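Local coordinates for ThermoDBP-single stranded DNA binding protein (Thermoproteus tenax, PDB 3TEK), which binds single-stranded DNA and probably stands in for the canonical single-stranded DNA-binding protein that is displaced in the Thermoproteales, at residues V13-L17 with S63-F68; I28-T32 with F52-L56; F76-R80 with L124-T128; K84-S89 with T128-L132. All coordinates share one frame; numbering follows the deposited sequence.

Interaction 1. Residues V13-L17 with S63-F68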
loop_
_atom_site.group_PDB
_atom_site.type_symbol
_atom_site.label_atom_id
_atom_site.label_comp_id
_atom_site.label_asym_id
_atom_site.label_seq_id
_atom_site.Cartn_x
_atom_site.Cartn_y
_atom_site.Cartn_z
ATOM N N VAL A 13 -0.026 -5.214 -8.452
ATOM C CA VAL A 13 -0.947 -5.630 -7.423
ATOM C C VAL A 13 -1.361 -7.060 -7.688
ATOM O O VAL A 13 -1.764 -7.385 -8.799
ATOM C CB VAL A 13 -2.217 -4.757 -7.398
ATOM C CG1 VAL A 13 -3.113 -5.167 -6.217
ATOM C CG2 VAL A 13 -1.860 -3.285 -7.305
ATOM N N ARG A 14 -1.226 -7.917 -6.679
ATOM C CA ARG A 14 -1.745 -9.283 -6.746
ATOM C C ARG A 14 -2.620 -9.541 -5.512
ATOM O O ARG A 14 -2.349 -8.994 -4.455
ATOM C CB ARG A 14 -0.586 -10.287 -6.758
ATOM C CG ARG A 14 0.407 -10.148 -7.909
ATOM C CD ARG A 14 1.664 -11.020 -7.669
ATOM N NE ARG A 14 2.582 -10.429 -6.678
ATOM C CZ ARG A 14 3.569 -11.089 -6.059
ATOM N NH1 ARG A 14 3.799 -12.388 -6.290
ATOM N NH2 ARG A 14 4.328 -10.446 -5.179
ATOM N N SER A 15 -3.645 -10.385 -5.655
ATOM C CA SER A 15 -4.525 -10.722 -4.548
ATOM C C SER A 15 -5.038 -12.168 -4.548
ATOM O O SER A 15 -4.974 -12.894 -5.541
ATOM C CB SER A 15 -5.707 -9.765 -4.524
ATOM O OG SER A 15 -6.506 -9.905 -5.678
ATOM N N GLU A 16 -5.538 -12.586 -3.401
ATOM C CA GLU A 16 -6.278 -13.839 -3.291
ATOM C C GLU A 16 -7.192 -13.785 -2.083
ATOM O O GLU A 16 -7.032 -12.941 -1.190
ATOM C CB GLU A 16 -5.337 -15.043 -3.196
ATOM C CG GLU A 16 -4.393 -15.059 -2.002
ATOM C CD GLU A 16 -3.352 -16.155 -2.139
ATOM O OE1 GLU A 16 -3.701 -17.343 -1.964
ATOM O OE2 GLU A 16 -2.188 -15.824 -2.448
ATOM N N LEU A 17 -8.166 -14.683 -2.072
ATOM C CA LEU A 17 -9.068 -14.757 -0.941
ATOM C C LEU A 17 -8.492 -15.659 0.142
ATOM O O LEU A 17 -7.754 -16.589 -0.122
ATOM C CB LEU A 17 -10.458 -15.232 -1.380
ATOM C CG LEU A 17 -11.229 -14.177 -2.194
ATOM C CD1 LEU A 17 -12.590 -14.691 -2.641
ATOM C CD2 LEU A 17 -11.414 -12.870 -1.425
ATOM N N SER A 63 -8.238 -5.203 -6.441
ATOM C CA SER A 63 -8.306 -6.523 -5.802
ATOM C C SER A 63 -9.766 -6.953 -5.526
ATOM O O SER A 63 -10.102 -8.120 -5.671
ATOM C CB SER A 63 -7.487 -6.572 -4.522
ATOM O OG SER A 63 -6.121 -6.224 -4.775
ATOM N N LEU A 64 -10.622 -6.020 -5.139
ATOM C CA LEU A 64 -12.001 -6.372 -4.880
ATOM C C LEU A 64 -12.728 -6.849 -6.150
ATOM O O LEU A 64 -13.477 -7.816 -6.114
ATOM C CB LEU A 64 -12.746 -5.217 -4.206
ATOM C CG LEU A 64 -12.416 -5.016 -2.715
ATOM C CD1 LEU A 64 -12.862 -3.674 -2.262
ATOM C CD2 LEU A 64 -13.013 -6.114 -1.812
ATOM N N ARG A 65 -12.486 -6.156 -7.247
ATOM C CA ARG A 65 -12.983 -6.561 -8.554
ATOM C C ARG A 65 -12.468 -7.931 -8.966
ATOM O O ARG A 65 -13.241 -8.746 -9.451
ATOM C CB ARG A 65 -12.581 -5.546 -9.627
ATOM C CG ARG A 65 -13.301 -4.245 -9.512
ATOM C CD ARG A 65 -13.072 -3.338 -10.743
ATOM N NE ARG A 65 -12.995 -1.937 -10.319
ATOM C CZ ARG A 65 -11.874 -1.226 -10.181
ATOM N NH1 ARG A 65 -10.684 -1.749 -10.488
ATOM N NH2 ARG A 65 -11.956 0.037 -9.768
ATOM N N GLU A 66 -11.159 -8.153 -8.791
ATOM C CA GLU A 66 -10.520 -9.451 -9.097
ATOM C C GLU A 66 -11.214 -10.584 -8.366
ATOM O O GLU A 66 -11.681 -11.565 -8.970
ATOM C CB GLU A 66 -9.060 -9.448 -8.655
ATOM C CG GLU A 66 -8.092 -8.963 -9.680
ATOM C CD GLU A 66 -7.701 -10.070 -10.658
ATOM O OE1 GLU A 66 -7.318 -11.179 -10.197
ATOM O OE2 GLU A 66 -7.776 -9.819 -11.883
ATOM N N GLN A 67 -11.310 -10.429 -7.051
ATOM C CA GLN A 67 -11.813 -11.512 -6.221
ATOM C C GLN A 67 -13.338 -11.711 -6.211
ATOM O O GLN A 67 -13.791 -12.850 -6.131
ATOM C CB GLN A 67 -11.275 -11.373 -4.790
ATOM C CG GLN A 67 -9.748 -11.454 -4.737
ATOM C CD GLN A 67 -9.189 -12.625 -5.531
ATOM O OE1 GLN A 67 -9.769 -13.716 -5.556
ATOM N NE2 GLN A 67 -8.048 -12.406 -6.174
ATOM N N PHE A 68 -14.110 -10.632 -6.272
ATOM C CA PHE A 68 -15.581 -10.726 -6.169
ATOM C C PHE A 68 -16.362 -10.345 -7.440
ATOM O O PHE A 68 -17.586 -10.290 -7.403
ATOM C CB PHE A 68 -16.080 -9.843 -5.032
ATOM C CG PHE A 68 -15.522 -10.217 -3.704
ATOM C CD1 PHE A 68 -15.992 -11.345 -3.034
ATOM C CD2 PHE A 68 -14.531 -9.446 -3.121
ATOM C CE1 PHE A 68 -15.472 -11.707 -1.801
ATOM C CE2 PHE A 68 -13.994 -9.783 -1.881
ATOM C CZ PHE A 68 -14.474 -10.918 -1.210
HETATM O O HOH W 1 -4.383 -11.004 -8.641
HETATM O O HOH W 2 -5.639 -8.136 -7.435
HETATM O O HOH W 3 -8.423 -16.105 -4.223
#

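Interaction 2. Residues I28-T32 with F52-L56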
loop_
_atom_site.group_PDB
_atom_site.type_symbol
_atom_site.label_atom_id
_atom_site.label_comp_id
_atom_site.label_asym_id
_atom_site.label_seq_id
_atom_site.Cartn_x
_atom_site.Cartn_y
_atom_site.Cartn_z
ATOM N N ILE A 28 -3.620 -8.898 -0.104
ATOM C CA ILE A 28 -3.147 -8.082 -1.197
ATOM C C ILE A 28 -1.626 -7.939 -1.126
ATOM O O ILE A 28 -1.065 -7.548 -0.100
ATOM C CB ILE A 28 -3.769 -6.704 -1.180
ATOM C CG1 ILE A 28 -5.301 -6.796 -1.217
ATOM C CG2 ILE A 28 -3.249 -5.867 -2.347
ATOM C CD1 ILE A 28 -5.944 -5.464 -1.222
ATOM N N ARG A 29 -0.975 -8.265 -2.238
ATOM C CA ARG A 29 0.444 -8.048 -2.408
ATOM C C ARG A 29 0.587 -6.816 -3.272
ATOM O O ARG A 29 0.127 -6.805 -4.410
ATOM C CB ARG A 29 1.106 -9.249 -3.085
ATOM C CG ARG A 29 1.049 -10.515 -2.238
ATOM C CD ARG A 29 1.483 -11.768 -2.979
ATOM N NE ARG A 29 1.111 -12.947 -2.190
ATOM C CZ ARG A 29 0.287 -13.930 -2.566
ATOM N NH1 ARG A 29 -0.271 -13.955 -3.775
ATOM N NH2 ARG A 29 0.044 -14.930 -1.718
ATOM N N TRP A 30 1.241 -5.790 -2.737
ATOM C CA TRP A 30 1.270 -4.491 -3.381
ATOM C C TRP A 30 2.693 -3.968 -3.537
ATOM O O TRP A 30 3.415 -3.831 -2.561
ATOM C CB TRP A 30 0.408 -3.529 -2.558
ATOM C CG TRP A 30 0.441 -2.092 -2.981
ATOM C CD1 TRP A 30 0.442 -1.611 -4.251
ATOM C CD2 TRP A 30 0.472 -0.949 -2.119
ATOM N NE1 TRP A 30 0.467 -0.244 -4.241
ATOM C CE2 TRP A 30 0.493 0.195 -2.946
ATOM C CE3 TRP A 30 0.506 -0.781 -0.736
ATOM C CZ2 TRP A 30 0.527 1.495 -2.435
ATOM C CZ3 TRP A 30 0.540 0.514 -0.227
ATOM C CH2 TRP A 30 0.545 1.635 -1.080
ATOM N N ASN A 31 3.105 -3.714 -4.770
ATOM C CA ASN A 31 4.375 -3.025 -5.017
ATOM C C ASN A 31 4.079 -1.626 -5.479
ATOM O O ASN A 31 3.333 -1.437 -6.406
ATOM C CB ASN A 31 5.247 -3.748 -6.055
ATOM C CG ASN A 31 6.687 -3.146 -6.170
ATOM O OD1 ASN A 31 6.908 -1.945 -5.945
ATOM N ND2 ASN A 31 7.658 -3.991 -6.526
ATOM N N THR A 32 4.695 -0.646 -4.823
ATOM C CA THR A 32 4.439 0.767 -5.089
ATOM C C THR A 32 4.871 1.182 -6.470
ATOM O O THR A 32 4.373 2.171 -7.021
ATOM C CB THR A 32 5.259 1.669 -4.134
ATOM O OG1 THR A 32 6.663 1.465 -4.365
ATOM C CG2 THR A 32 4.916 1.353 -2.678
ATOM N N PHE A 52 0.676 7.934 -2.432
ATOM C CA PHE A 52 0.386 6.747 -1.642
ATOM C C PHE A 52 -1.076 6.329 -1.691
ATOM O O PHE A 52 -1.386 5.169 -1.956
ATOM C CB PHE A 52 0.766 6.966 -0.191
ATOM C CG PHE A 52 0.478 5.786 0.677
ATOM C CD1 PHE A 52 1.425 4.783 0.846
ATOM C CD2 PHE A 52 -0.742 5.653 1.312
ATOM C CE1 PHE A 52 1.165 3.689 1.659
ATOM C CE2 PHE A 52 -1.008 4.551 2.110
ATOM C CZ PHE A 52 -0.055 3.569 2.277
ATOM N N PHE A 53 -1.953 7.285 -1.418
ATOM C CA PHE A 53 -3.377 7.007 -1.223
ATOM C C PHE A 53 -4.096 6.604 -2.498
ATOM O O PHE A 53 -4.935 5.693 -2.503
ATOM C CB PHE A 53 -4.034 8.209 -0.540
ATOM C CG PHE A 53 -3.604 8.357 0.894
ATOM C CD1 PHE A 53 -4.049 7.453 1.846
ATOM C CD2 PHE A 53 -2.709 9.330 1.277
ATOM C CE1 PHE A 53 -3.643 7.558 3.175
ATOM C CE2 PHE A 53 -2.290 9.439 2.606
ATOM C CZ PHE A 53 -2.739 8.546 3.540
ATOM N N LYS A 54 -3.716 7.272 -3.580
ATOM C CA LYS A 54 -4.184 6.965 -4.915
ATOM C C LYS A 54 -3.744 5.572 -5.328
ATOM O O LYS A 54 -4.528 4.800 -5.893
ATOM C CB LYS A 54 -3.619 7.992 -5.900
ATOM C CG LYS A 54 -4.346 8.063 -7.219
ATOM C CD LYS A 54 -3.748 9.171 -8.166
ATOM C CE LYS A 54 -3.699 10.564 -7.511
ATOM N NZ LYS A 54 -5.002 11.322 -7.477
ATOM N N LEU A 55 -2.479 5.249 -5.042
ATOM C CA LEU A 55 -1.953 3.926 -5.348
ATOM C C LEU A 55 -2.683 2.867 -4.501
ATOM O O LEU A 55 -3.116 1.835 -5.013
ATOM C CB LEU A 55 -0.430 3.878 -5.133
ATOM C CG LEU A 55 0.381 4.861 -6.039
ATOM C CD1 LEU A 55 1.854 4.930 -5.627
ATOM C CD2 LEU A 55 0.249 4.552 -7.537
ATOM N N LEU A 56 -2.835 3.148 -3.210
ATOM C CA LEU A 56 -3.428 2.172 -2.303
ATOM C C LEU A 56 -4.885 1.872 -2.706
ATOM O O LEU A 56 -5.329 0.727 -2.707
ATOM C CB LEU A 56 -3.372 2.689 -0.863
ATOM C CG LEU A 56 -4.106 1.886 0.185
ATOM C CD1 LEU A 56 -3.369 0.595 0.390
ATOM C CD2 LEU A 56 -4.165 2.622 1.485
#

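Interaction 3. Residues F76-R80 with L124-T128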
loop_
_atom_site.group_PDB
_atom_site.type_symbol
_atom_site.label_atom_id
_atom_site.label_comp_id
_atom_site.label_asym_id
_atom_site.label_seq_id
_atom_site.Cartn_x
_atom_site.Cartn_y
_atom_site.Cartn_z
ATOM N N PHE A 76 -16.295 -1.846 -2.665
ATOM C CA PHE A 76 -15.346 -0.741 -2.588
ATOM C C PHE A 76 -16.009 0.605 -2.302
ATOM O O PHE A 76 -15.533 1.377 -1.454
ATOM C CB PHE A 76 -14.511 -0.623 -3.855
ATOM C CG PHE A 76 -13.481 0.463 -3.775
ATOM C CD1 PHE A 76 -12.428 0.369 -2.875
ATOM C CD2 PHE A 76 -13.572 1.583 -4.584
ATOM C CE1 PHE A 76 -11.496 1.374 -2.770
ATOM C CE2 PHE A 76 -12.638 2.589 -4.510
ATOM C CZ PHE A 76 -11.590 2.490 -3.596
ATOM N N ASN A 77 -17.088 0.880 -3.027
ATOM C CA ASN A 77 -17.829 2.134 -2.845
ATOM C C ASN A 77 -18.388 2.291 -1.439
ATOM O O ASN A 77 -18.375 3.381 -0.895
ATOM C CB ASN A 77 -18.934 2.279 -3.906
ATOM C CG ASN A 77 -18.384 2.716 -5.246
ATOM O OD1 ASN A 77 -17.305 3.303 -5.313
ATOM N ND2 ASN A 77 -19.114 2.417 -6.324
ATOM N N ARG A 78 -18.840 1.191 -0.843
ATOM C CA ARG A 78 -19.251 1.225 0.547
ATOM C C ARG A 78 -18.082 1.524 1.501
ATOM O O ARG A 78 -18.173 2.423 2.330
ATOM C CB ARG A 78 -19.880 -0.087 0.951
ATOM C CG ARG A 78 -20.222 -0.136 2.427
ATOM C CD ARG A 78 -21.092 -1.312 2.713
ATOM N NE ARG A 78 -20.430 -2.558 2.361
ATOM C CZ ARG A 78 -19.516 -3.182 3.111
ATOM N NH1 ARG A 78 -19.106 -2.671 4.277
ATOM N NH2 ARG A 78 -18.990 -4.327 2.682
ATOM N N ILE A 79 -16.999 0.762 1.404
ATOM C CA ILE A 79 -15.949 0.871 2.405
ATOM C C ILE A 79 -15.090 2.102 2.242
ATOM O O ILE A 79 -14.518 2.604 3.234
ATOM C CB ILE A 79 -15.048 -0.389 2.470
ATOM C CG1 ILE A 79 -14.198 -0.545 1.218
ATOM C CG2 ILE A 79 -15.876 -1.611 2.677
ATOM C CD1 ILE A 79 -13.133 -1.613 1.371
ATOM N N ARG A 80 -15.033 2.597 1.001
ATOM C CA ARG A 80 -14.132 3.674 0.608
ATOM C C ARG A 80 -14.177 4.905 1.517
ATOM O O ARG A 80 -13.147 5.535 1.770
ATOM C CB ARG A 80 -14.431 4.115 -0.825
ATOM C CG ARG A 80 -13.394 5.034 -1.367
ATOM C CD ARG A 80 -13.572 5.290 -2.859
ATOM N NE ARG A 80 -13.443 6.710 -3.164
ATOM C CZ ARG A 80 -14.285 7.646 -2.754
ATOM N NH1 ARG A 80 -15.369 7.330 -2.035
ATOM N NH2 ARG A 80 -14.057 8.906 -3.086
ATOM N N LEU A 124 -7.296 -7.120 3.753
ATOM C CA LEU A 124 -8.472 -6.277 3.875
ATOM C C LEU A 124 -9.633 -7.128 4.333
ATOM O O LEU A 124 -9.937 -8.137 3.701
ATOM C CB LEU A 124 -8.820 -5.619 2.550
ATOM C CG LEU A 124 -10.184 -4.888 2.434
ATOM C CD1 LEU A 124 -10.230 -3.633 3.300
ATOM C CD2 LEU A 124 -10.462 -4.553 0.984
ATOM N N ASP A 125 -10.308 -6.690 5.394
ATOM C CA ASP A 125 -11.614 -7.258 5.754
ATOM C C ASP A 125 -12.682 -6.476 4.976
ATOM O O ASP A 125 -12.960 -5.332 5.307
ATOM C CB ASP A 125 -11.849 -7.149 7.281
ATOM C CG ASP A 125 -13.156 -7.791 7.724
ATOM O OD1 ASP A 125 -14.117 -7.871 6.912
ATOM O OD2 ASP A 125 -13.243 -8.211 8.891
ATOM N N PRO A 126 -13.265 -7.074 3.919
ATOM C CA PRO A 126 -14.207 -6.295 3.123
ATOM C C PRO A 126 -15.514 -5.971 3.866
ATOM O O PRO A 126 -16.255 -5.089 3.428
ATOM C CB PRO A 126 -14.452 -7.186 1.892
ATOM C CG PRO A 126 -14.306 -8.564 2.414
ATOM C CD PRO A 126 -13.219 -8.484 3.489
ATOM N N ASP A 127 -15.803 -6.681 4.960
ATOM C CA ASP A 127 -17.005 -6.392 5.778
ATOM C C ASP A 127 -16.888 -5.070 6.514
ATOM O O ASP A 127 -17.801 -4.251 6.489
ATOM C CB ASP A 127 -17.267 -7.508 6.791
ATOM C CG ASP A 127 -17.562 -8.825 6.121
ATOM O OD1 ASP A 127 -18.537 -8.851 5.335
ATOM O OD2 ASP A 127 -16.828 -9.814 6.363
ATOM N N THR A 128 -15.764 -4.884 7.191
ATOM C CA THR A 128 -15.592 -3.721 8.076
ATOM C C THR A 128 -14.832 -2.596 7.379
ATOM O O THR A 128 -14.909 -1.439 7.770
ATOM C CB THR A 128 -14.871 -4.146 9.357
ATOM O OG1 THR A 128 -13.575 -4.698 9.037
ATOM C CG2 THR A 128 -15.708 -5.188 10.120
#

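Interaction 4. Residues K84-S89 with T128-L132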
loop_
_atom_site.group_PDB
_atom_site.type_symbol
_atom_site.label_atom_id
_atom_site.label_comp_id
_atom_site.label_asym_id
_atom_site.label_seq_id
_atom_site.Cartn_x
_atom_site.Cartn_y
_atom_site.Cartn_z
ATOM N N LYS A 84 -13.588 3.166 9.291
ATOM C CA LYS A 84 -12.592 2.100 9.485
ATOM C C LYS A 84 -11.551 2.001 8.360
ATOM O O LYS A 84 -10.355 1.839 8.620
ATOM C CB LYS A 84 -13.262 0.738 9.656
ATOM C CG LYS A 84 -12.386 -0.271 10.358
ATOM C CD LYS A 84 -12.540 -0.176 11.885
ATOM C CE LYS A 84 -11.291 -0.574 12.611
ATOM N NZ LYS A 84 -11.527 -0.663 14.094
ATOM N N PHE A 85 -12.000 2.080 7.125
ATOM C CA PHE A 85 -11.065 2.066 5.980
ATOM C C PHE A 85 -10.196 3.299 5.935
ATOM O O PHE A 85 -8.994 3.190 5.710
ATOM C CB PHE A 85 -11.791 1.932 4.671
ATOM C CG PHE A 85 -10.886 1.794 3.467
ATOM C CD1 PHE A 85 -10.162 0.634 3.253
ATOM C CD2 PHE A 85 -10.802 2.808 2.536
ATOM C CE1 PHE A 85 -9.334 0.492 2.123
ATOM C CE2 PHE A 85 -9.985 2.679 1.388
ATOM C CZ PHE A 85 -9.259 1.524 1.183
ATOM N N ARG A 86 -10.792 4.467 6.163
ATOM C CA ARG A 86 -10.019 5.713 6.092
ATOM C C ARG A 86 -8.980 5.738 7.207
ATOM O O ARG A 86 -7.813 6.086 6.982
ATOM C CB ARG A 86 -10.916 6.961 6.183
ATOM C CG ARG A 86 -11.885 7.190 5.026
ATOM C CD ARG A 86 -11.173 7.685 3.767
ATOM N NE ARG A 86 -12.070 7.649 2.595
ATOM C CZ ARG A 86 -12.627 8.706 1.990
ATOM N NH1 ARG A 86 -12.393 9.958 2.409
ATOM N NH2 ARG A 86 -13.423 8.500 0.947
ATOM N N GLU A 87 -9.400 5.367 8.416
ATOM C CA GLU A 87 -8.477 5.342 9.564
ATOM C C GLU A 87 -7.327 4.330 9.388
ATOM O O GLU A 87 -6.172 4.645 9.655
ATOM C CB GLU A 87 -9.227 5.018 10.850
ATOM C CG GLU A 87 -8.315 4.696 12.032
ATOM C CD GLU A 87 -7.376 5.848 12.340
ATOM O OE1 GLU A 87 -7.697 6.987 11.905
ATOM O OE2 GLU A 87 -6.316 5.632 12.998
ATOM N N THR A 88 -7.646 3.118 8.971
ATOM C CA THR A 88 -6.626 2.081 8.826
ATOM C C THR A 88 -5.726 2.320 7.606
ATOM O O THR A 88 -4.565 1.966 7.642
ATOM C CB THR A 88 -7.203 0.635 8.864
ATOM O OG1 THR A 88 -8.104 0.390 7.757
ATOM C CG2 THR A 88 -7.874 0.346 10.224
ATOM N N SER A 89 -6.246 2.976 6.555
ATOM C CA SER A 89 -5.381 3.422 5.473
ATOM C C SER A 89 -4.397 4.504 5.956
ATOM O O SER A 89 -3.211 4.489 5.597
ATOM C CB SER A 89 -6.216 3.859 4.253
ATOM O OG SER A 89 -6.839 5.090 4.538
ATOM N N THR A 128 -15.764 -4.884 7.191
ATOM C CA THR A 128 -15.592 -3.721 8.076
ATOM C C THR A 128 -14.832 -2.596 7.379
ATOM O O THR A 128 -14.909 -1.439 7.770
ATOM C CB THR A 128 -14.871 -4.146 9.357
ATOM O OG1 THR A 128 -13.575 -4.698 9.037
ATOM C CG2 THR A 128 -15.708 -5.188 10.120
ATOM N N GLY A 129 -14.094 -2.952 6.330
ATOM C CA GLY A 129 -13.189 -2.018 5.674
ATOM C C GLY A 129 -11.852 -1.941 6.394
ATOM O O GLY A 129 -11.024 -1.112 6.055
ATOM N N GLU A 130 -11.648 -2.832 7.364
ATOM C CA GLU A 130 -10.414 -2.909 8.113
ATOM C C GLU A 130 -9.267 -3.436 7.263
ATOM O O GLU A 130 -9.275 -4.525 6.712
ATOM C CB GLU A 130 -10.543 -3.794 9.354
ATOM C CG GLU A 130 -9.229 -3.904 10.163
ATOM C CD GLU A 130 -9.412 -4.533 11.556
ATOM O OE1 GLU A 130 -10.089 -5.572 11.677
ATOM O OE2 GLU A 130 -8.856 -3.986 12.530
ATOM N N LEU A 131 -8.240 -2.697 7.317
ATOM C CA LEU A 131 -7.057 -2.935 6.533
ATOM C C LEU A 131 -5.910 -3.335 7.495
ATOM O O LEU A 131 -5.601 -2.592 8.437
ATOM C CB LEU A 131 -6.781 -1.619 5.820
ATOM C CG LEU A 131 -5.800 -1.452 4.686
ATOM C CD1 LEU A 131 -5.803 -2.691 3.785
ATOM C CD2 LEU A 131 -6.124 -0.174 3.852
ATOM N N LEU A 132 -5.280 -4.498 7.409
ATOM C CA LEU A 132 -4.214 -4.921 8.333
ATOM C C LEU A 132 -2.915 -4.973 7.542
ATOM O O LEU A 132 -2.865 -5.487 6.418
ATOM C CB LEU A 132 -4.537 -6.285 8.987
ATOM C CG LEU A 132 -5.869 -6.368 9.768
ATOM C CD1 LEU A 132 -6.369 -7.808 9.923
ATOM C CD2 LEU A 132 -5.819 -5.628 11.155
HETATM O O HOH W 4 -3.419 -0.447 8.636
#

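Interaction 1. Residues V13-L17 with S63-F68
Strand 13-17 and helix 63-68 run at 41° to one another with their axes 8.3 Å apart, and Ser-15 and Ser-63 bring the two backbones closest. This is helix-on-sheet packing at a margin of the fold: the strand is an outermost one of the four-stranded antiparallel sheet, and the last turns of helix 52-68 lie against it. Val-13, Ser-15 and Leu-17 turn alternately to the helix, as residues of an extended strand do. Gln-67 is the main polar partner. Its CG lies beside the backbone N and its chain bends at chi2 (-48°), which brings the amide to Ser-15; NE2 then donates to Ser-15 OG at 3.0 Å in a nearly straight bond (167°), close to the amide plane. The serine hydroxyl is also joined to a water 2.6 Å from OG, while Ser-63 OG has its stronger partner in Ala-59 O, one turn back along the helix. Further along, the side chains of Leu-17 and Gln-67 lie alongside each other, running opposite ways, and the leucine tip continues to the aromatic ring, with CD2 3.6 Å from Phe-68 CZ. Away from the helix, Glu-16 forms a salt bridge with Arg-29 of the adjacent strand. The other end of the Gln-67 amide reaches the strand backbone through water, which donates to Gln-67 OE1 at 3.0 Å and accepts from Leu-17 N at 2.6 Å.

Interaction 2. Residues I28-T32 with F52-L56
With CG opposite the backbone N in both residues (chi1 173° in Trp-30, 179° in Phe-52), the indole is thrown from its strand toward the helix and the phenyl ring is swung to the indole's far end. The two meet as an offset edge-to-face pair: the benzene edge of Trp-30 points at the face of Phe-52, with ring planes at 70° and centroids 5.3 Å apart. The closest atoms are Trp-30 CH2 and Phe-52 CE1, separated by 3.5 Å. Two leucines of the same helical turn complete the seat of the indole from different sides. Leu-55 comes at its rim, with CB 3.7 Å from Trp-30 CZ2, whereas Leu-56 lies over one face and places CD1 4.0 Å from Trp-30 CZ3. Thr-32 gives the strand end a lighter touch, through its carbonyl O at 4.0 Å from Leu-55 CD1. No hydrogen bond crosses between the segments, and the contact is made by aromatic and apolar packing. The Thr-32 hydroxyl is bound instead to the backbone N of Ile-118, on the neighbouring strand 116-124. Beyond the contact, Phe-52 meets Phe-93 edge to face and also touches Leu-92 and Leu-96, extending the apolar cluster to helix 83-108. A large aromatic residue from a central strand, wedged among the first side chains of a crossing helix, forms part of the hydrophobic core of an alpha+beta fold in which helices pack on an antiparallel sheet.

Interaction 3. Residues F76-R80 with L124-T128
Pro-126 O receives the shortest hydrogen bond between the two segments, from Arg-78 NH2 at 2.9 Å. The next carbonyl is taken by the other terminal nitrogen, Arg-78 NH1 donating to Asp-127 O at 3.0 Å, so one guanidinium grips two consecutive peptide oxygens. Neither bond is ideally directed: the N-H...O angles are 142° and 153°, and NH1 stands well above the carbonyl plane of Asp-127. The arginine chain leaves the helix with CG opposite the backbone N and then bends at chi3 (60°), which turns the flat group to meet the loop along its edge. Ile-79 CG2 lies 3.6 Å over one face of the guanidinium, offset toward its rim, and is also 3.6 Å from Pro-126 O. Deeper in, Ile-79 and Leu-124 reach toward each other tip to tip, with Ile-79 CD1 and Leu-124 CD2 4.0 Å apart, and Leu-124 continues onto Val-60 of helix 52-68. The loop is braced from within as well, since Asp-125 OD1 accepts from Asp-127 N at 2.8 Å and weakly from Thr-128 N. Thus the carboxylate holds backbone N-H groups while the arginine takes the carbonyls. Formally, the Asp-125 to Asp-127 bond makes an Asx turn, here in the connection between antiparallel strands 116-124 and 131-142, which is fastened to the end of helix 71-79.

Interaction 4. Residues K84-S89 with T128-L132
Thr-128 begins the contact with its carbonyl, whose O lies 3.3 Å from Lys-84 CB; its hydroxyl turns inward, accepting from Glu-130 N to form an ST turn. At Gly-129 the chain passes close to the helix, with the carbonyl O 3.2 Å from Phe-85 CA in a CA-H...O contact and near the plane of the phenyl ring, at its edge. The positive phi of this glycine (83°) and the short approach to Phe-85 both suit a residue without a side chain. Gly-129 and Glu-130 together face Asp-125 in a G1 beta bulge next to strand 131-142. The side chains of Glu-130 and Lys-84 run alongside one another in the same direction, yet Glu-130 OE2 stays 4.5 Å from Lys-84 NZ, beyond a salt bridge. Leu-131 is buried and has the widest contact with the helix of this segment. Its backbone N donates to Thr-88 OG1 at 3.1 Å in a bent bond (137°), while CD2 lies 3.7 Å from Phe-85 CE1 and rests against Ser-89. On the helix, the Thr-88 hydroxyl sits between N and the carbonyl carbon (chi1 63°), from where OG1 donates to Lys-84 O at 2.8 Å. Phe-85 also meets Phe-57, linking the contact to helix 52-68. One buried hydroxyl thus acts as both donor and acceptor, tying the helix backbone at Lys-84 to the backbone N of Leu-131 and satisfying these polar groups beside apolar packing.

Interaction 2 lies deepest, its centre about 3 Å from the chain's centre, and is apolar and aromatic, without hydrogen bonds; interaction 1, at the surface, joins the same helix 52-68 to the neighbouring strand through amide, hydroxyl and water. The Glu-16 to Arg-29 salt bridge ties their strands together. Interactions 3 and 4 share Thr-128, fastening successive helices to one bulged strand connection; both are largely buried, with exposed members such as Arg-78 and Asp-127 or Lys-84 and Thr-128. Interaction 3 uses arginine-carbonyl bonds, interaction 4 a threonine hydroxyl and close backbone packing. Leu-64 connects interaction 1 to interaction 3 by touching Ile-79 and Leu-124, while Leu-56 bridges interactions 2 and 4 through Ser-89 and Leu-131.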